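Local coordinates for putative cell adhesion protein (Bacteroides eggerthii, PDB 4GPV) that probably serves as a subunit or adhesive component of a pilus of the FimA-like fimbrial family on the bacterial surface, at residues 104-107 with 108-112; 166-169 with 170-173; 317-320 with 321-324. One frame throughout, in Å; residues are numbered along the deposited sequence. Where two conformers were deposited one is given.

In the fold
The three contacts follow one another along the chain without nesting or crossing, and each is a local turn or cap. Contact 1 starts the short helix 106-111, which lies between strands 83-90 and 113-115 and packs on strands 50-56 and 83-90. Contact 2, on the opposite side of the chain's centre, lies at the C-terminal part of strand 146-169 and in the loop toward strand 176-193, at one of the crossings of the chain from one sheet to the other. Contact 3 turns the loop between strands 297-306 and 329-343, against strands 176-193 and 274-283. Centres of contacts 2 and 3 lie about 21 Å apart, those of contacts 1 and 2 about 54 Å.

Contact 1: 104-107 with 108-112; sequences KTET and DLLAV
With OG1 of Thr105 set between its own backbone N and carbonyl carbon (chi1 67°) and CG of Asp108 turned back beside its own N (chi1 -67°), the two side chains cross at the start of helix 106-111 and form a capping box. Thr105 is the N-cap: its OG1 accepts from the backbone N of Asp108 at 3.2 Å, with an N-H...O angle of 160°. The return bond runs from Thr105 N to Asp108 OD2, a longer 3.3 Å contact whose donor stands above the carboxylate plane. The same OD2 also receives Lys104 N at 2.9 Å, through the lone pair directed away from OD1. Two consecutive backbone amides thus hold one carboxylate oxygen, which limits rotation of the group, and the negative charge at the helix N terminus should interact favourably with the helix dipole.

Behind the cap the helical bonds begin, from Leu109 N to Thr105 O and from Leu110 N to Glu106 O at 3.0 Å, while Ala111 N to Thr107 O is weak. Glu106 extends from the helix to strand 83-90, where OE2 is hydrogen-bonded to Tyr87 OH. Leu109, the buried member, packs on Phe53 and Phe55 of strand 50-56 and on Tyr87, fastening this short helix to the sheet; Leu110 reaches Tyr87 and Phe195. On the Lys104 side, the aliphatic root of the lysine lies against the capping carboxylate, with CB 3.5 Å from Asp108 OD2.

Contact 2: 166-169 with 170-173; sequences DNRK and NMTG
The backbone leaves the extended conformation of strand 146-169 at Asn170, whose positive phi and psi (50° and 54°) swing the chain so that Met171, a selenomethionine, folds back over Arg168. In the conformer described, one of two, its methyl CE lies over one face of the Arg168 guanidinium, 3.2 Å above the plane and offset toward the rim, with NH2 the nearest atom at 3.5 Å. The bend at the last torsion of Met171 (chi3 66°) carries CE over the group, while SE sits 3.6 Å from Asp166 OD2. Because a second conformer exists, this cover need not be permanent.

The guanidinium is held from its edge by Asp166, which it grips side-on: NE gives a nearly straight salt-bridge bond of 2.8 Å to OD1, in the guanidinium plane, and NH2 reaches OD2 at 2.9 Å. Arg168 N also donates to Asp166 OD1 at 3.0 Å, closing an Asx turn; N and NE approach that oxygen from opposite faces of the carboxylate. Asp180 of strand 176-193 forms a second salt bridge with NH2, and Asn170 ND2 is bonded to Asp308 OD1.

The cluster thus ties the C-terminal part of strand 146-169 to strand 176-193. With the buried Arg168 paired to two aspartates, Asp166 and Asp180, its positive charge is probably well compensated, and in this conformer the methyl end of Met171 gives a nonpolar cover to one guanidinium face.

Contact 3: 317-320 with 321-324; sequences TTDP and EEPV
Asp319 turns its carboxylate over the following residues, and its OD1 accepts from Glu321 N at 3.0 Å. The amide comes from above the carboxylate plane, well out of it. This bond lies inside a type I beta turn from Asp319 to Glu322, whose closing bond, Glu322 N to Asp319 O, is long and weak at 3.4 Å. Just before it an ST turn is formed: Thr317, with OG1 anti to its own N (chi1 -173°), accepts from Asp319 N. That torsion places the methyl CG2 between the backbone N and carbonyl carbon, where it meets Val324 CG2 at 3.5 Å, bringing the two ends of 317-324 together beside Pro281 of strand 274-283.

The glutamates differ. Glu321 is extended beyond CG and leads away to Tyr214 OH and Phe218 N, both bonded to its OE2. In Glu322 the first torsion (chi1 -67°) brings CG to 3.3 Å from Asp319 OD2, and a bend at the next turns the carboxylate toward that of Asp319, the two planes standing 62° apart. Pro320, in the second position of the turn, is buried against Leu186 and Phe279, which anchors the loop on strands 176-193 and 274-283.

One water links Thr317 OG1 with Asp319 O and Glu322 O, donating to both carbonyl oxygens, the latter at 2.7 Å, and so ties the start of the bend to its end. A second water lies within hydrogen-bonding distance of Asp319 OD2 (2.6 Å) and Glu322 OE2 (3.0 Å), but it cannot serve every acceptor around it. The two oxygens, Asp319 OD2 and Glu322 OE2, are 4.2 Å apart; like charges this close would be expected to raise the affinity of one group for a proton, and the water may ease their repulsion only in part.

Contact 1: 104-107 with 108-112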
loop_
_atom_site.group_PDB
_atom_site.type_symbol
_atom_site.label_atom_id
_atom_site.label_comp_id
_atom_site.label_asym_id
_atom_site.label_seq_id
_atom_site.Cartn_x
_atom_site.Cartn_y
_atom_site.Cartn_z
ATOM N N LYS A 104 -11.828 -18.670 -13.418
ATOM C CA LYS A 104 -12.309 -20.016 -13.731
ATOM C C LYS A 104 -11.315 -21.063 -13.278
ATOM O O LYS A 104 -11.678 -22.231 -13.087
ATOM C CB LYS A 104 -12.545 -20.189 -15.246
ATOM C CG LYS A 104 -13.269 -19.047 -15.948
ATOM C CD LYS A 104 -14.773 -19.102 -15.803
ATOM C CE LYS A 104 -15.422 -18.064 -16.674
ATOM N NZ LYS A 104 -16.733 -17.661 -16.127
ATOM N N THR A 105 -10.037 -20.667 -13.207
ATOM C CA THR A 105 -8.926 -21.542 -12.865
ATOM C C THR A 105 -7.939 -20.887 -11.915
ATOM O O THR A 105 -7.972 -19.674 -11.696
ATOM C CB THR A 105 -8.155 -21.956 -14.132
ATOM O OG1 THR A 105 -7.514 -20.788 -14.658
ATOM C CG2 THR A 105 -9.019 -22.681 -15.179
ATOM N N GLU A 106 -7.004 -21.696 -11.398
ATOM C CA GLU A 106 -5.971 -21.204 -10.494
ATOM C C GLU A 106 -5.070 -20.208 -11.227
ATOM O O GLU A 106 -4.734 -19.173 -10.662
ATOM C CB GLU A 106 -5.179 -22.398 -9.971
ATOM C CG GLU A 106 -4.193 -22.073 -8.865
ATOM C CD GLU A 106 -3.572 -23.312 -8.254
ATOM O OE1 GLU A 106 -3.886 -24.433 -8.718
ATOM O OE2 GLU A 106 -2.780 -23.165 -7.299
ATOM N N THR A 107 -4.748 -20.493 -12.510
ATOM C CA THR A 107 -3.948 -19.596 -13.358
ATOM C C THR A 107 -4.649 -18.232 -13.429
ATOM O O THR A 107 -3.984 -17.220 -13.240
ATOM C CB THR A 107 -3.725 -20.229 -14.743
ATOM O OG1 THR A 107 -3.039 -21.469 -14.568
ATOM C CG2 THR A 107 -2.895 -19.333 -15.684
ATOM N N ASP A 108 -5.989 -18.202 -13.592
ATOM C CA ASP A 108 -6.737 -16.933 -13.621
ATOM C C ASP A 108 -6.620 -16.165 -12.336
ATOM O O ASP A 108 -6.424 -14.947 -12.371
ATOM C CB ASP A 108 -8.232 -17.146 -13.882
ATOM C CG ASP A 108 -8.578 -17.682 -15.253
ATOM O OD1 ASP A 108 -7.754 -17.500 -16.188
ATOM O OD2 ASP A 108 -9.701 -18.235 -15.407
ATOM N N LEU A 109 -6.815 -16.851 -11.193
ATOM C CA LEU A 109 -6.782 -16.167 -9.911
ATOM C C LEU A 109 -5.403 -15.552 -9.656
ATOM O O LEU A 109 -5.320 -14.425 -9.178
ATOM C CB LEU A 109 -7.149 -17.124 -8.771
ATOM C CG LEU A 109 -7.065 -16.513 -7.367
ATOM C CD1 LEU A 109 -8.085 -15.445 -7.168
ATOM C CD2 LEU A 109 -7.243 -17.548 -6.323
ATOM N N LEU A 110 -4.330 -16.293 -9.983
ATOM C CA LEU A 110 -2.958 -15.862 -9.741
ATOM C C LEU A 110 -2.589 -14.586 -10.508
ATOM O O LEU A 110 -1.675 -13.862 -10.091
ATOM C CB LEU A 110 -1.972 -16.988 -10.081
ATOM C CG LEU A 110 -2.051 -18.224 -9.178
ATOM C CD1 LEU A 110 -1.102 -19.324 -9.658
ATOM C CD2 LEU A 110 -1.787 -17.884 -7.725
ATOM N N ALA A 111 -3.316 -14.297 -11.594
ATOM C CA ALA A 111 -3.096 -13.109 -12.411
ATOM C C ALA A 111 -3.992 -11.926 -12.040
ATOM O O ALA A 111 -3.762 -10.838 -12.559
ATOM C CB ALA A 111 -3.298 -13.457 -13.879
ATOM N N VAL A 112 -5.004 -12.094 -11.156
ATOM C CA VAL A 112 -5.896 -10.964 -10.837
ATOM C C VAL A 112 -5.139 -9.821 -10.147
ATOM O O VAL A 112 -4.445 -10.055 -9.171
ATOM C CB VAL A 112 -7.109 -11.381 -9.964
ATOM C CG1 VAL A 112 -7.940 -10.159 -9.554
ATOM C CG2 VAL A 112 -7.976 -12.375 -10.715
#

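Contact 2: 166-169 with 170-173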
loop_
_atom_site.group_PDB
_atom_site.type_symbol
_atom_site.label_atom_id
_atom_site.label_comp_id
_atom_site.label_asym_id
_atom_site.label_seq_id
_atom_site.Cartn_x
_atom_site.Cartn_y
_atom_site.Cartn_z
ATOM N N ASP A 166 10.012 20.275 12.373
ATOM C CA ASP A 166 10.273 21.521 11.691
ATOM C C ASP A 166 11.106 22.481 12.542
ATOM O O ASP A 166 10.589 23.072 13.496
ATOM C CB ASP A 166 8.968 22.191 11.251
ATOM C CG ASP A 166 9.218 23.361 10.306
ATOM O OD1 ASP A 166 10.389 23.549 9.880
ATOM O OD2 ASP A 166 8.254 24.078 9.985
ATOM N N ASN A 167 12.385 22.688 12.139
ATOM C CA ASN A 167 13.324 23.576 12.825
ATOM C C ASN A 167 13.659 24.782 11.955
ATOM O O ASN A 167 14.635 25.490 12.217
ATOM C CB ASN A 167 14.603 22.836 13.244
ATOM C CG ASN A 167 14.365 21.723 14.228
ATOM O OD1 ASN A 167 13.402 21.725 15.006
ATOM N ND2 ASN A 167 15.254 20.751 14.224
ATOM N N ARG A 168 12.859 25.009 10.904
ATOM C CA ARG A 168 13.045 26.186 10.051
ATOM C C ARG A 168 12.600 27.419 10.834
ATOM O O ARG A 168 11.663 27.335 11.625
ATOM C CB ARG A 168 12.256 26.063 8.733
ATOM C CG ARG A 168 12.752 24.983 7.769
ATOM C CD ARG A 168 11.756 24.716 6.635
ATOM N NE ARG A 168 10.469 24.271 7.185
ATOM C CZ ARG A 168 9.337 24.155 6.500
ATOM N NH1 ARG A 168 9.302 24.438 5.202
ATOM N NH2 ARG A 168 8.232 23.744 7.105
ATOM N N LYS A 169 13.279 28.542 10.631
ATOM C CA LYS A 169 12.936 29.777 11.325
ATOM C C LYS A 169 12.535 30.826 10.323
ATOM O O LYS A 169 13.017 30.799 9.195
ATOM C CB LYS A 169 14.146 30.292 12.146
ATOM C CG LYS A 169 14.676 29.326 13.204
ATOM C CD LYS A 169 15.835 29.940 14.009
ATOM C CE LYS A 169 17.150 29.979 13.262
ATOM N NZ LYS A 169 18.248 30.508 14.103
ATOM N N ASN A 170 11.718 31.797 10.758
ATOM C CA ASN A 170 11.318 32.962 9.963
ATOM C C ASN A 170 10.793 32.572 8.578
ATOM O O ASN A 170 11.277 33.081 7.555
ATOM C CB ASN A 170 12.494 33.927 9.833
ATOM C CG ASN A 170 13.115 34.341 11.147
ATOM O OD1 ASN A 170 12.434 34.578 12.154
ATOM N ND2 ASN A 170 14.432 34.411 11.162
HETATM N N MSE A 171 9.809 31.674 8.570
HETATM C CA MSE A 171 9.204 31.212 7.321
HETATM C C MSE A 171 8.331 32.296 6.687
HETATM O O MSE A 171 8.114 32.258 5.478
HETATM C CB MSE A 171 8.395 29.949 7.549
HETATM C CG MSE A 171 9.253 28.733 7.744
HETATM SE SE MSE A 171 8.144 27.249 8.216
HETATM C CE MSE A 171 7.099 27.024 6.520
ATOM N N THR A 172 7.833 33.248 7.485
ATOM C CA THR A 172 7.009 34.367 7.023
ATOM C C THR A 172 7.555 35.674 7.607
ATOM O O THR A 172 8.332 35.655 8.579
ATOM C CB THR A 172 5.516 34.181 7.394
ATOM O OG1 THR A 172 5.344 34.283 8.802
ATOM C CG2 THR A 172 4.905 32.883 6.876
ATOM N N GLY A 173 7.165 36.791 6.996
ATOM C CA GLY A 173 7.565 38.113 7.450
ATOM C C GLY A 173 8.818 38.676 6.811
ATOM O O GLY A 173 9.014 39.892 6.838
#

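Contact 3: 317-320 with 321-324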
loop_
_atom_site.group_PDB
_atom_site.type_symbol
_atom_site.label_atom_id
_atom_site.label_comp_id
_atom_site.label_asym_id
_atom_site.label_seq_id
_atom_site.Cartn_x
_atom_site.Cartn_y
_atom_site.Cartn_z
ATOM N N THR A 317 14.070 21.632 -2.547
ATOM C CA THR A 317 14.477 21.422 -3.934
ATOM C C THR A 317 13.340 21.687 -4.907
ATOM O O THR A 317 12.175 21.483 -4.583
ATOM C CB THR A 317 15.032 19.993 -4.161
ATOM O OG1 THR A 317 15.549 19.927 -5.493
ATOM C CG2 THR A 317 13.973 18.887 -3.984
ATOM N N THR A 318 13.695 22.108 -6.126
ATOM C CA THR A 318 12.727 22.343 -7.200
ATOM C C THR A 318 12.359 21.026 -7.891
ATOM O O THR A 318 11.318 20.970 -8.541
ATOM C CB THR A 318 13.292 23.330 -8.244
ATOM O OG1 THR A 318 14.395 22.707 -8.887
ATOM C CG2 THR A 318 13.733 24.657 -7.633
ATOM N N ASP A 319 13.229 19.988 -7.807
ATOM C CA ASP A 319 12.972 18.708 -8.489
ATOM C C ASP A 319 12.914 17.576 -7.481
ATOM O O ASP A 319 13.951 17.098 -7.034
ATOM C CB ASP A 319 14.027 18.403 -9.575
ATOM C CG ASP A 319 13.664 17.234 -10.492
ATOM O OD1 ASP A 319 12.636 16.575 -10.244
ATOM O OD2 ASP A 319 14.398 16.997 -11.467
ATOM N N PRO A 320 11.703 17.108 -7.153
ATOM C CA PRO A 320 11.591 16.034 -6.157
ATOM C C PRO A 320 12.028 14.680 -6.696
ATOM O O PRO A 320 12.199 13.768 -5.905
ATOM C CB PRO A 320 10.106 16.028 -5.814
ATOM C CG PRO A 320 9.436 16.499 -7.061
ATOM C CD PRO A 320 10.377 17.529 -7.649
ATOM N N GLU A 321 12.189 14.544 -8.021
ATOM C CA GLU A 321 12.578 13.254 -8.625
ATOM C C GLU A 321 14.097 13.013 -8.610
ATOM O O GLU A 321 14.533 11.907 -8.939
ATOM C CB GLU A 321 12.060 13.144 -10.051
ATOM C CG GLU A 321 10.544 13.135 -10.137
ATOM C CD GLU A 321 9.961 13.101 -11.536
ATOM O OE1 GLU A 321 10.696 12.798 -12.503
ATOM O OE2 GLU A 321 8.749 13.372 -11.664
ATOM N N GLU A 322 14.884 14.032 -8.233
ATOM C CA GLU A 322 16.344 13.931 -8.133
ATOM C C GLU A 322 16.743 13.898 -6.651
ATOM O O GLU A 322 16.221 14.700 -5.876
ATOM C CB GLU A 322 17.048 15.080 -8.865
ATOM C CG GLU A 322 16.907 15.085 -10.380
ATOM C CD GLU A 322 17.349 13.853 -11.147
ATOM O OE1 GLU A 322 18.432 13.302 -10.841
ATOM O OE2 GLU A 322 16.615 13.456 -12.081
ATOM N N PRO A 323 17.680 13.015 -6.233
ATOM C CA PRO A 323 18.053 12.969 -4.806
ATOM C C PRO A 323 18.592 14.304 -4.285
ATOM O O PRO A 323 19.169 15.099 -5.039
ATOM C CB PRO A 323 19.120 11.872 -4.745
ATOM C CG PRO A 323 18.910 11.057 -5.968
ATOM C CD PRO A 323 18.419 12.003 -7.016
ATOM N N VAL A 324 18.328 14.573 -3.005
ATOM C CA VAL A 324 18.726 15.816 -2.354
ATOM C C VAL A 324 19.930 15.542 -1.466
ATOM O O VAL A 324 19.938 14.572 -0.703
ATOM C CB VAL A 324 17.551 16.471 -1.563
ATOM C CG1 VAL A 324 18.003 17.713 -0.798
ATOM C CG2 VAL A 324 16.410 16.834 -2.496
HETATM O O HOH W 1 16.727 17.373 -6.100
HETATM O O HOH W 2 14.099 14.801 -12.844
#